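PDB 5JHH: Rho guanine nucleotide exchange factor 11 from Homo sapiens, which probably activates Rho-family GTPases, RhoA in particular, by promoting the exchange of bound GDP for GTP through its tandem DH and PH domains. Local coordinates for residues P259-W262 with K268-D271; R39-L44 with P71-I76; K85-E90 with K95-L100. One frame throughout, in Å; residues are numbered along the deposited sequence. Where two conformers were deposited one is given.

Two domains are sampled here: contact 1 is a hairpin in the PH domain, while contacts 2 and 3 both belong to the all-helical RhoGEF (DH) domain. The centre of contact 1 lies about 48 Å from that of contact 2 and about 60 Å from that of contact 3, on the opposite side of the chain's centre, with helix 189-227 running between the two domains. Contacts 2 and 3 share helix 70-89; their centres are about 22 Å apart and their nearest atoms about 9 Å. The early turns of that helix, residues 71-76, pack against helix 18-54, its last turns against residues 95-100. A glycerol, probably from the crystallisation liquor, lies near Leu100 of contact 3.

Contact 1: P259-W262 with K268-D271; sequences PLTW and KTLD
With OG1 beside the backbone N and anti to the carbonyl carbon (chi1 -56°), Thr261 brings its hydroxyl to Asp271, and the two side chains lie side by side, pointing the same way. Thr261 OG1 donates to Asp271 OD1 at 2.9 Å, meeting the carboxylate oxygen on its syn side but 33° out of the carboxylate plane. The same oxygen also lies 3.3 Å from Thr261 CG2, the branch anti to the backbone N, and both arms of the threonine thus border it. A valine in place of the threonine has no hydroxyl to offer, and the carboxylate of Asp271 would probably be freer to turn. The pair is a non-hydrogen-bonded position of the antiparallel hairpin formed by strands 254-263 and 269-277, part of the PH-domain sheet. Next along is the hydrogen-bonded pair Trp262 and Leu270: Trp262 N reaches Leu270 O at 2.8 Å in a nearly straight bond, whereas Leu270 N meets Trp262 O at 3.0 Å with an N-H...O angle of 142°. Their side chains occupy the other sheet face, where Trp262 CB and Leu270 CB are 4.2 Å apart. Beyond the hairpin, the indole meets the rings of Tyr345 and Phe310.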
loop_
_atom_site.group_PDB
_atom_site.type_symbol
_atom_site.label_atom_id
_atom_site.label_comp_id
_atom_site.label_asym_id
_atom_site.label_seq_id
_atom_site.Cartn_x
_atom_site.Cartn_y
_atom_site.Cartn_z
ATOM N N PRO A 259 16.348 5.048 -10.407
ATOM C CA PRO A 259 17.156 5.214 -11.579
ATOM C C PRO A 259 17.021 6.650 -12.113
ATOM O O PRO A 259 15.950 7.241 -12.039
ATOM C CB PRO A 259 16.548 4.194 -12.555
ATOM C CG PRO A 259 15.097 4.144 -12.168
ATOM C CD PRO A 259 15.081 4.344 -10.679
ATOM N N LEU A 260 18.130 7.196 -12.585
ATOM C CA LEU A 260 18.191 8.521 -13.198
ATOM C C LEU A 260 19.231 8.464 -14.320
ATOM O O LEU A 260 20.221 7.733 -14.232
ATOM C CB LEU A 260 18.627 9.569 -12.161
ATOM C CG LEU A 260 17.578 9.918 -11.098
ATOM C CD1 LEU A 260 18.176 10.834 -10.048
ATOM C CD2 LEU A 260 16.342 10.561 -11.712
ATOM N N THR A 261 19.011 9.228 -15.376
ATOM C CA THR A 261 20.004 9.305 -16.433
ATOM C C THR A 261 20.768 10.619 -16.277
ATOM O O THR A 261 20.178 11.679 -16.195
ATOM C CB THR A 261 19.354 9.181 -17.820
ATOM O OG1 THR A 261 18.616 7.958 -17.878
ATOM C CG2 THR A 261 20.415 9.136 -18.899
ATOM N N TRP A 262 22.082 10.517 -16.217
ATOM C CA TRP A 262 22.981 11.670 -16.120
ATOM C C TRP A 262 23.478 12.215 -17.475
ATOM O O TRP A 262 24.279 11.578 -18.155
ATOM C CB TRP A 262 24.196 11.221 -15.334
ATOM C CG TRP A 262 25.082 12.274 -14.850
ATOM C CD1 TRP A 262 24.976 13.630 -15.042
ATOM C CD2 TRP A 262 26.264 12.054 -14.085
ATOM N NE1 TRP A 262 26.038 14.259 -14.420
ATOM C CE2 TRP A 262 26.845 13.303 -13.842
ATOM C CE3 TRP A 262 26.902 10.907 -13.608
ATOM C CZ2 TRP A 262 27.999 13.441 -13.078
ATOM C CZ3 TRP A 262 28.059 11.041 -12.861
ATOM C CH2 TRP A 262 28.593 12.295 -12.599
ATOM N N LYS A 268 26.749 12.726 -24.416
ATOM C CA LYS A 268 27.047 11.563 -23.616
ATOM C C LYS A 268 26.045 11.504 -22.454
ATOM O O LYS A 268 25.681 12.522 -21.858
ATOM C CB LYS A 268 28.489 11.631 -23.120
ATOM C CG LYS A 268 28.964 10.433 -22.317
ATOM C CD LYS A 268 30.356 10.715 -21.774
ATOM C CE LYS A 268 30.804 9.697 -20.735
ATOM N NZ LYS A 268 31.981 10.193 -19.963
ATOM N N THR A 269 25.574 10.302 -22.169
ATOM C CA THR A 269 24.733 10.066 -21.025
ATOM C C THR A 269 25.255 8.866 -20.268
ATOM O O THR A 269 25.977 8.037 -20.812
ATOM C CB THR A 269 23.290 9.797 -21.448
ATOM O OG1 THR A 269 23.264 8.665 -22.326
ATOM C CG2 THR A 269 22.699 11.019 -22.144
ATOM N N LEU A 270 24.908 8.799 -18.997
ATOM C CA LEU A 270 25.345 7.728 -18.135
ATOM C C LEU A 270 24.096 7.293 -17.344
ATOM O O LEU A 270 23.333 8.140 -16.845
ATOM C CB LEU A 270 26.476 8.254 -17.259
ATOM C CG LEU A 270 27.213 7.363 -16.252
ATOM C CD1 LEU A 270 27.074 5.874 -16.559
ATOM C CD2 LEU A 270 28.680 7.779 -16.183
ATOM N N ASP A 271 23.804 5.994 -17.343
ATOM C CA ASP A 271 22.596 5.504 -16.686
ATOM C C ASP A 271 22.959 5.141 -15.264
ATOM O O ASP A 271 23.851 4.347 -15.032
ATOM C CB ASP A 271 21.986 4.299 -17.411
ATOM C CG ASP A 271 20.937 4.695 -18.452
ATOM O OD1 ASP A 271 20.574 5.900 -18.573
ATOM O OD2 ASP A 271 20.469 3.773 -19.155
#

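Contact 2: R39-L44 with P71-I76; sequences RTLRVL and PELIEI
Ile74 reaches helix 18-54 through its longer branch, and its side chain can be followed outward from the backbone of helix 70-89. CB leaves the helix toward Leu41 and divides there into two arms. CG1 lies beside the backbone N, anti to the carbonyl carbon (chi1 -77°), and this rotation carries it to Leu41 CB, 3.8 Å away. At the end of the same arm, extended by a chi2 of 174°, CD1 comes to 3.9 Å from the backbone oxygen of Leu41. The ethyl arm therefore spans the base of the leucine, touching its first side-chain carbon and its carbonyl. The shorter arm goes another way: CG2 lies 4.4 Å from Arg42 NH1, a looser approach that is oblique to the guanidinium group.

The two helices are neighbours in the helical bundle of the DH domain. They run antiparallel, with 162° between their N-to-C directions and a closest approach of 10.0 Å between the axes of the two short segments. At the level where the backbones draw nearest, Leu41 and Ile74 face each other. Leu41 then extends past this level to Leu73, one residue earlier on the partner helix, its CD1 lying 4.2 Å from Leu73 CG. Both leucines also touch Glu166 of helix 165-182, while Leu73 rests in addition on Val116 and Phe120 of helix 107-121; further helices of the bundle thus close over the buried side of the pair. On the solvent side, the arginine offers a polar end beside apolar Ile74. Arg42 NH1 makes a weak hydrogen bond to Asn78 OD1, and Glu75 OE1 accepts one from Asn78 ND2, linking the two charged residues through one amide side chain.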
loop_
_atom_site.group_PDB
_atom_site.type_symbol
_atom_site.label_atom_id
_atom_site.label_comp_id
_atom_site.label_asym_id
_atom_site.label_seq_id
_atom_site.Cartn_x
_atom_site.Cartn_y
_atom_site.Cartn_z
ATOM N N ARG A 39 -10.159 -14.370 13.993
ATOM C CA ARG A 39 -10.199 -15.718 13.442
ATOM C C ARG A 39 -8.978 -15.949 12.573
ATOM O O ARG A 39 -8.291 -16.969 12.707
ATOM C CB ARG A 39 -11.473 -15.943 12.632
ATOM C CG ARG A 39 -11.796 -17.409 12.361
ATOM C CD ARG A 39 -12.505 -17.585 11.014
ATOM N NE ARG A 39 -12.156 -18.855 10.399
ATOM C CZ ARG A 39 -11.391 -18.986 9.319
ATOM N NH1 ARG A 39 -11.142 -20.179 8.858
ATOM N NH2 ARG A 39 -10.894 -17.933 8.685
ATOM N N THR A 40 -8.675 -14.978 11.717
ATOM C CA THR A 40 -7.555 -15.114 10.823
ATOM C C THR A 40 -6.241 -15.235 11.577
ATOM O O THR A 40 -5.376 -16.003 11.197
ATOM C CB THR A 40 -7.481 -13.922 9.882
ATOM O OG1 THR A 40 -8.678 -13.859 9.134
ATOM C CG2 THR A 40 -6.340 -14.033 8.908
ATOM N N LEU A 41 -6.078 -14.494 12.652
ATOM C CA LEU A 41 -4.870 -14.646 13.404
ATOM C C LEU A 41 -4.755 -16.037 14.014
ATOM O O LEU A 41 -3.625 -16.567 14.156
ATOM C CB LEU A 41 -4.739 -13.609 14.503
ATOM C CG LEU A 41 -4.759 -12.160 14.051
ATOM C CD1 LEU A 41 -4.681 -11.260 15.283
ATOM C CD2 LEU A 41 -3.637 -11.831 13.100
ATOM N N ARG A 42 -5.880 -16.616 14.419
ATOM C CA ARG A 42 -5.835 -17.949 15.047
ATOM C C ARG A 42 -5.604 -19.022 14.033
ATOM O O ARG A 42 -5.023 -20.053 14.363
ATOM C CB ARG A 42 -7.074 -18.281 15.854
ATOM C CG ARG A 42 -7.127 -17.450 17.111
ATOM C CD ARG A 42 -8.314 -17.809 17.966
ATOM N NE ARG A 42 -8.106 -17.315 19.325
ATOM C CZ ARG A 42 -8.973 -16.576 19.988
ATOM N NH1 ARG A 42 -8.671 -16.149 21.204
ATOM N NH2 ARG A 42 -10.149 -16.279 19.441
ATOM N N VAL A 43 -5.983 -18.749 12.794
ATOM C CA VAL A 43 -5.578 -19.605 11.703
ATOM C C VAL A 43 -4.064 -19.538 11.519
ATOM O O VAL A 43 -3.420 -20.581 11.386
ATOM C CB VAL A 43 -6.235 -19.211 10.389
ATOM C CG1 VAL A 43 -5.647 -20.005 9.244
ATOM C CG2 VAL A 43 -7.726 -19.466 10.468
ATOM N N LEU A 44 -3.482 -18.333 11.556
ATOM C CA LEU A 44 -2.063 -18.248 11.416
ATOM C C LEU A 44 -1.405 -19.052 12.526
ATOM O O LEU A 44 -0.369 -19.708 12.322
ATOM C CB LEU A 44 -1.570 -16.800 11.497
ATOM C CG LEU A 44 -1.906 -15.885 10.329
ATOM C CD1 LEU A 44 -1.511 -14.460 10.667
ATOM C CD2 LEU A 44 -1.157 -16.326 9.074
ATOM N N PRO A 71 1.423 -14.523 19.752
ATOM C CA PRO A 71 0.469 -14.636 20.855
ATOM C C PRO A 71 0.090 -13.318 21.475
ATOM O O PRO A 71 -0.995 -13.193 21.935
ATOM C CB PRO A 71 1.180 -15.495 21.875
ATOM C CG PRO A 71 2.129 -16.273 21.126
ATOM C CD PRO A 71 2.668 -15.320 20.173
ATOM N N GLU A 72 0.992 -12.363 21.459
ATOM C CA GLU A 72 0.753 -11.024 21.989
ATOM C C GLU A 72 -0.218 -10.298 21.089
ATOM O O GLU A 72 -1.108 -9.586 21.555
ATOM C CB GLU A 72 2.054 -10.231 22.058
ATOM C CG GLU A 72 2.997 -10.662 23.174
ATOM C CD GLU A 72 3.942 -11.854 22.882
ATOM O OE1 GLU A 72 3.901 -12.583 21.839
ATOM O OE2 GLU A 72 4.778 -12.078 23.783
ATOM N N LEU A 73 -0.012 -10.466 19.791
ATOM C CA LEU A 73 -0.872 -9.875 18.788
ATOM C C LEU A 73 -2.290 -10.371 18.918
ATOM O O LEU A 73 -3.219 -9.590 18.971
ATOM C CB LEU A 73 -0.353 -10.156 17.390
ATOM C CG LEU A 73 -1.034 -9.382 16.282
ATOM C CD1 LEU A 73 -0.847 -7.895 16.473
ATOM C CD2 LEU A 73 -0.383 -9.791 14.969
ATOM N N ILE A 74 -2.430 -11.658 19.127
ATOM C CA ILE A 74 -3.731 -12.251 19.298
ATOM C C ILE A 74 -4.441 -11.708 20.541
ATOM O O ILE A 74 -5.643 -11.394 20.488
ATOM C CB ILE A 74 -3.591 -13.768 19.373
ATOM C CG1 ILE A 74 -3.359 -14.320 17.957
ATOM C CG2 ILE A 74 -4.753 -14.408 20.097
ATOM C CD1 ILE A 74 -3.055 -15.824 17.924
ATOM N N GLU A 75 -3.715 -11.592 21.647
ATOM C CA GLU A 75 -4.292 -11.037 22.863
ATOM C C GLU A 75 -4.679 -9.520 22.776
ATOM O O GLU A 75 -5.701 -9.102 23.281
ATOM C CB GLU A 75 -3.348 -11.319 24.016
ATOM C CG GLU A 75 -3.885 -10.954 25.404
ATOM C CD GLU A 75 -5.310 -11.430 25.657
ATOM O OE1 GLU A 75 -5.732 -12.482 25.108
ATOM O OE2 GLU A 75 -6.012 -10.703 26.386
ATOM N N ILE A 76 -3.909 -8.713 22.070
ATOM C CA ILE A 76 -4.343 -7.374 21.740
ATOM C C ILE A 76 -5.773 -7.395 21.216
ATOM O O ILE A 76 -6.613 -6.558 21.606
ATOM C CB ILE A 76 -3.530 -6.757 20.582
ATOM C CG1 ILE A 76 -2.097 -6.418 20.963
ATOM C CG2 ILE A 76 -4.212 -5.535 19.980
ATOM C CD1 ILE A 76 -1.961 -5.455 22.060
#

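Contact 3: K85-E90 with K95-L100; sequences KKLREE and KEISDL
Leu87 meets Ile97 and Leu100 where helix 70-89 ends and the chain turns back, by way of a short connection, into helix 98-105. This joint between two consecutive helices of the all-helical DH domain is built on contacts between aliphatic side chains. The leucine at its centre meets its two partners at different inclinations. Against Ile97 it lies at about a right angle, with Leu87 CD2 4.1 Å from Ile97 CG1. Against Leu100 it is set obliquely, and there the two methyl carbons, Leu87 CD2 and Leu100 CD2, approach to 3.7 Å. A single methyl therefore serves both neighbours.

The shape of each leucine explains the meeting. In Leu87 the CB points toward residues 95-100, and CG, anti to the backbone N (chi1 -176°), lies beside the carbonyl carbon; from there CD2 makes the contacts. Leu100 has the same first torsion (-179°), and its CD2 is the methyl that meets Leu87. Ile97, at the N-cap position just before helix 98-105, approaches with its ethyl arm.

Residues 95-100 also contact other helices of the domain. Ile97 packs on Ile27 and Phe31 of helix 18-54 and on Leu194 of helix 189-227, so the residue that borders Leu87 also joins this connection to the long helices. Polar bonds fix the start of helix 98-105 against helix 189-227: Glu190 receives hydrogen bonds from Ile97 N and Ser98 OG, and Asp99 forms a salt bridge with Lys193. Beside the leucine pair, a glycerol, probably from the crystallisation liquor, lies about 4 Å from the side chain of Leu100. The same methyl that touches both partners, Leu87 CD2, lies 4.3 Å from Glu96 O.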
loop_
_atom_site.group_PDB
_atom_site.type_symbol
_atom_site.label_atom_id
_atom_site.label_comp_id
_atom_site.label_asym_id
_atom_site.label_seq_id
_atom_site.Cartn_x
_atom_site.Cartn_y
_atom_site.Cartn_z
ATOM N N LYS A 85 -17.989 -7.816 23.110
ATOM C CA LYS A 85 -19.002 -8.751 23.532
ATOM C C LYS A 85 -19.711 -8.186 24.787
ATOM O O LYS A 85 -20.921 -8.040 24.804
ATOM C CB LYS A 85 -18.329 -10.094 23.828
ATOM C CG LYS A 85 -18.804 -11.284 23.000
ATOM C CD LYS A 85 -19.741 -12.182 23.832
ATOM C CE LYS A 85 -19.506 -13.685 23.635
ATOM N NZ LYS A 85 -20.574 -14.348 22.832
ATOM N N LYS A 86 -18.943 -7.838 25.814
ATOM C CA LYS A 86 -19.492 -7.241 27.030
ATOM C C LYS A 86 -20.527 -6.154 26.705
ATOM O O LYS A 86 -21.627 -6.155 27.224
ATOM C CB LYS A 86 -18.363 -6.643 27.881
ATOM C CG LYS A 86 -18.129 -7.339 29.215
ATOM C CD LYS A 86 -18.412 -6.422 30.399
ATOM C CE LYS A 86 -17.126 -5.846 30.990
ATOM N NZ LYS A 86 -17.378 -4.592 31.762
ATOM N N LEU A 87 -20.161 -5.241 25.818
ATOM C CA LEU A 87 -21.000 -4.099 25.474
ATOM C C LEU A 87 -22.258 -4.485 24.672
ATOM O O LEU A 87 -23.307 -3.865 24.814
ATOM C CB LEU A 87 -20.167 -3.104 24.684
ATOM C CG LEU A 87 -20.833 -1.815 24.304
ATOM C CD1 LEU A 87 -20.913 -0.901 25.514
ATOM C CD2 LEU A 87 -20.000 -1.167 23.219
ATOM N N ARG A 88 -22.142 -5.501 23.835
ATOM C CA ARG A 88 -23.260 -5.990 23.074
ATOM C C ARG A 88 -24.232 -6.626 24.090
ATOM O O ARG A 88 -25.443 -6.609 23.903
ATOM C CB ARG A 88 -22.736 -6.935 21.963
ATOM C CG ARG A 88 -23.723 -7.692 21.070
ATOM C CD ARG A 88 -25.018 -6.958 20.710
ATOM N NE ARG A 88 -26.114 -7.216 21.662
ATOM C CZ ARG A 88 -27.106 -8.104 21.515
ATOM N NH1 ARG A 88 -28.023 -8.209 22.477
ATOM N NH2 ARG A 88 -27.210 -8.869 20.427
ATOM N N GLU A 89 -23.726 -7.091 25.222
ATOM C CA GLU A 89 -24.612 -7.708 26.219
ATOM C C GLU A 89 -25.754 -6.805 26.703
ATOM O O GLU A 89 -26.856 -7.275 26.882
ATOM C CB GLU A 89 -23.820 -8.307 27.394
ATOM C CG GLU A 89 -23.316 -9.709 27.058
ATOM C CD GLU A 89 -22.200 -10.204 27.957
ATOM O OE1 GLU A 89 -21.961 -9.617 29.048
ATOM O OE2 GLU A 89 -21.561 -11.196 27.543
ATOM N N GLU A 90 -25.524 -5.512 26.842
ATOM C CA GLU A 90 -26.596 -4.618 27.264
ATOM C C GLU A 90 -27.510 -4.169 26.112
ATOM O O GLU A 90 -27.931 -3.016 26.069
ATOM C CB GLU A 90 -26.007 -3.401 27.969
ATOM C CG GLU A 90 -25.016 -3.747 29.070
ATOM C CD GLU A 90 -23.772 -2.899 28.970
ATOM O OE1 GLU A 90 -23.898 -1.738 28.526
ATOM O OE2 GLU A 90 -22.672 -3.396 29.293
ATOM N N LYS A 95 -24.982 1.817 22.360
ATOM C CA LYS A 95 -25.112 3.218 22.709
ATOM C C LYS A 95 -23.782 3.896 22.483
ATOM O O LYS A 95 -23.292 3.828 21.376
ATOM C CB LYS A 95 -25.648 3.378 24.134
ATOM C CG LYS A 95 -27.099 2.917 24.285
ATOM C CD LYS A 95 -28.042 3.673 23.345
ATOM C CE LYS A 95 -29.510 3.508 23.740
ATOM N NZ LYS A 95 -29.976 2.090 23.657
ATOM N N GLU A 96 -23.179 4.519 23.492
ATOM C CA GLU A 96 -21.879 5.153 23.289
ATOM C C GLU A 96 -20.787 4.096 23.080
ATOM O O GLU A 96 -20.788 3.020 23.688
ATOM C CB GLU A 96 -21.440 6.101 24.412
ATOM C CG GLU A 96 -22.369 6.271 25.599
ATOM C CD GLU A 96 -23.542 7.162 25.259
ATOM O OE1 GLU A 96 -24.685 6.658 25.262
ATOM O OE2 GLU A 96 -23.309 8.347 24.941
ATOM N N ILE A 97 -19.835 4.436 22.226
ATOM C CA ILE A 97 -18.815 3.501 21.857
ATOM C C ILE A 97 -17.439 4.112 21.952
ATOM O O ILE A 97 -16.452 3.397 21.851
ATOM C CB ILE A 97 -19.112 2.963 20.454
ATOM C CG1 ILE A 97 -18.715 1.511 20.391
ATOM C CG2 ILE A 97 -18.517 3.857 19.356
ATOM C CD1 ILE A 97 -18.991 0.898 19.043
ATOM N N SER A 98 -17.362 5.407 22.252
ATOM C CA SER A 98 -16.095 6.090 22.166
ATOM C C SER A 98 -15.089 5.573 23.191
ATOM O O SER A 98 -13.907 5.496 22.902
ATOM C CB SER A 98 -16.261 7.609 22.305
ATOM O OG SER A 98 -16.884 7.926 23.524
ATOM N N ASP A 99 -15.545 5.244 24.385
ATOM C CA ASP A 99 -14.655 4.768 25.406
ATOM C C ASP A 99 -14.031 3.392 25.012
ATOM O O ASP A 99 -12.911 3.115 25.329
ATOM C CB ASP A 99 -15.418 4.584 26.714
ATOM C CG ASP A 99 -15.782 5.910 27.423
ATOM O OD1 ASP A 99 -15.185 6.973 27.173
ATOM O OD2 ASP A 99 -16.669 5.841 28.291
ATOM N N LEU A 100 -14.821 2.497 24.449
ATOM C CA LEU A 100 -14.293 1.273 23.931
ATOM C C LEU A 100 -13.228 1.552 22.845
ATOM O O LEU A 100 -12.149 0.976 22.873
ATOM C CB LEU A 100 -15.435 0.433 23.390
ATOM C CG LEU A 100 -15.115 -0.932 22.807
ATOM C CD1 LEU A 100 -14.360 -1.829 23.773
ATOM C CD2 LEU A 100 -16.411 -1.583 22.415
#